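Local coordinates for beta-ketoacyl-[acyl-carrier-protein] synthase FabY (Pseudomonas aeruginosa, PDB 4CW4) that condenses acetyl-CoA with malonyl-ACP to make the beta-acetoacetyl-ACP primer that starts bacterial fatty acid biosynthesis, at residues H28-R32 and Q44-A48. Numbering follows the deposited sequence.
Sequences HGFRR and QETLA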
loop_
_atom_site.group_PDB
_atom_site.type_symbol
_atom_site.label_atom_id
_atom_site.label_comp_id
_atom_site.label_asym_id
_atom_site.label_seq_id
_atom_site.Cartn_x
_atom_site.Cartn_y
_atom_site.Cartn_z
ATOM N N HIS A 28 15.109 0.273 25.215
ATOM C CA HIS A 28 14.930 1.565 25.898
ATOM C C HIS A 28 13.490 2.053 25.940
ATOM O O HIS A 28 13.039 2.500 26.981
ATOM C CB HIS A 28 15.834 2.634 25.309
ATOM C CG HIS A 28 17.271 2.410 25.632
ATOM N ND1 HIS A 28 17.790 2.640 26.890
ATOM C CD2 HIS A 28 18.291 1.943 24.879
ATOM C CE1 HIS A 28 19.075 2.332 26.890
ATOM N NE2 HIS A 28 19.401 1.896 25.682
ATOM N N GLY A 29 12.755 1.930 24.835
ATOM C CA GLY A 29 11.357 2.344 24.821
ATOM C C GLY A 29 10.530 1.525 25.797
ATOM O O GLY A 29 9.707 2.048 26.532
ATOM N N PHE A 30 10.764 0.214 25.801
ATOM C CA PHE A 30 10.121 -0.676 26.746
ATOM C C PHE A 30 10.404 -0.220 28.159
ATOM O O PHE A 30 9.501 -0.124 28.992
ATOM C CB PHE A 30 10.619 -2.109 26.538
ATOM C CG PHE A 30 10.087 -3.084 27.549
ATOM C CD1 PHE A 30 8.836 -3.645 27.396
ATOM C CD2 PHE A 30 10.828 -3.432 28.654
ATOM C CE1 PHE A 30 8.353 -4.554 28.315
ATOM C CE2 PHE A 30 10.326 -4.317 29.591
ATOM C CZ PHE A 30 9.083 -4.866 29.430
ATOM N N ARG A 31 11.659 0.087 28.431
ATOM C CA ARG A 31 12.022 0.503 29.770
ATOM C C ARG A 31 11.296 1.784 30.174
ATOM O O ARG A 31 10.902 1.925 31.322
ATOM C CB ARG A 31 13.526 0.679 29.910
ATOM C CG ARG A 31 14.283 -0.618 30.054
ATOM C CD ARG A 31 15.747 -0.304 30.287
ATOM N NE ARG A 31 16.505 -0.460 29.078
ATOM C CZ ARG A 31 17.810 -0.207 28.974
ATOM N NH1 ARG A 31 18.472 0.393 29.955
ATOM N NH2 ARG A 31 18.435 -0.489 27.854
ATOM N N ARG A 32 11.141 2.731 29.255
ATOM C CA ARG A 32 10.361 3.928 29.578
ATOM C C ARG A 32 8.933 3.537 29.973
ATOM O O ARG A 32 8.358 4.119 30.906
ATOM C CB ARG A 32 10.327 4.910 28.405
ATOM C CG ARG A 32 9.251 6.011 28.516
ATOM C CD ARG A 32 9.523 6.943 29.660
ATOM N NE ARG A 32 8.468 7.938 29.843
ATOM C CZ ARG A 32 7.452 7.834 30.700
ATOM N NH1 ARG A 32 7.306 6.748 31.439
ATOM N NH2 ARG A 32 6.561 8.817 30.795
ATOM N N GLN A 44 18.061 4.589 35.111
ATOM C CA GLN A 44 18.862 5.797 34.994
ATOM C C GLN A 44 19.567 5.848 33.644
ATOM O O GLN A 44 19.737 6.914 33.057
ATOM C CB GLN A 44 19.845 5.890 36.160
ATOM C CG GLN A 44 19.127 6.201 37.467
ATOM C CD GLN A 44 19.927 5.859 38.724
ATOM O OE1 GLN A 44 21.085 5.419 38.675
ATOM N NE2 GLN A 44 19.292 6.050 39.863
ATOM N N GLU A 45 19.963 4.695 33.125
ATOM C CA GLU A 45 20.572 4.646 31.804
ATOM C C GLU A 45 19.575 5.098 30.729
ATOM O O GLU A 45 19.898 5.905 29.858
ATOM C CB GLU A 45 21.039 3.228 31.483
ATOM C CG GLU A 45 21.765 3.147 30.155
ATOM C CD GLU A 45 22.160 1.736 29.799
ATOM O OE1 GLU A 45 21.258 0.860 29.680
ATOM O OE2 GLU A 45 23.376 1.507 29.641
ATOM N N THR A 46 18.362 4.567 30.776
ATOM C CA THR A 46 17.339 4.961 29.807
ATOM C C THR A 46 16.979 6.435 29.933
ATOM O O THR A 46 16.851 7.114 28.923
ATOM C CB THR A 46 16.105 4.081 29.948
ATOM O OG1 THR A 46 16.440 2.745 29.549
ATOM C CG2 THR A 46 14.963 4.590 29.080
ATOM N N LEU A 47 16.811 6.919 31.156
ATOM C CA LEU A 47 16.554 8.341 31.387
ATOM C C LEU A 47 17.666 9.242 30.868
ATOM O O LEU A 47 17.392 10.276 30.257
ATOM C CB LEU A 47 16.269 8.637 32.865
ATOM C CG LEU A 47 14.968 8.081 33.456
ATOM C CD1 LEU A 47 14.851 8.418 34.954
ATOM C CD2 LEU A 47 13.743 8.559 32.707
ATOM N N ALA A 48 18.917 8.862 31.106
ATOM C CA ALA A 48 20.022 9.621 30.556
ATOM C C ALA A 48 19.955 9.673 29.031
ATOM O O ALA A 48 20.141 10.727 28.418
ATOM C CB ALA A 48 21.344 9.029 31.011
HETATM O O HOH W 1 21.183 -0.656 27.426
#
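E45 OE1 is gripped twice: R31 NH1 donates to it in a nearly straight hydrogen bond, part of a salt bridge, of 2.8 Å between NH1 and OE1 (178°), and a water donates to the same oxygen. That water also accepts from R31 NH2, so the carboxylate meets one guanidinium nitrogen directly and the other through water. OE1 takes NH1 with its anti lone pair, in the guanidinium plane, although the two planar groups are turned well out of each other's plane. The E45 chain reaches across because CG stands anti to the backbone N (chi1 -176°) and the rest is extended. T46 OG1 lies over one face of the guanidinium, 3.3 Å from R31 CZ, without hydrogen-bonding it, and hydrogen-bonds H28 ND1 at 3.0 Å near the imidazole plane. T46 CG2 packs against H28 O at 3.5 Å. R31 NH1 and NH2 also donate to the carbonyls of A42 and F26, while H28 NE2 bonds D586 of helix 565-590. Segments 28-32 and 44-48, on helices 28-33 and 40-53, their local axes at 108°, thus meet mainly through polar side chains, away from the proposed active-site residues. With E45 as its partner across the contact, and carbonyls and water around it, the buried R31 guanidinium probably stays charged.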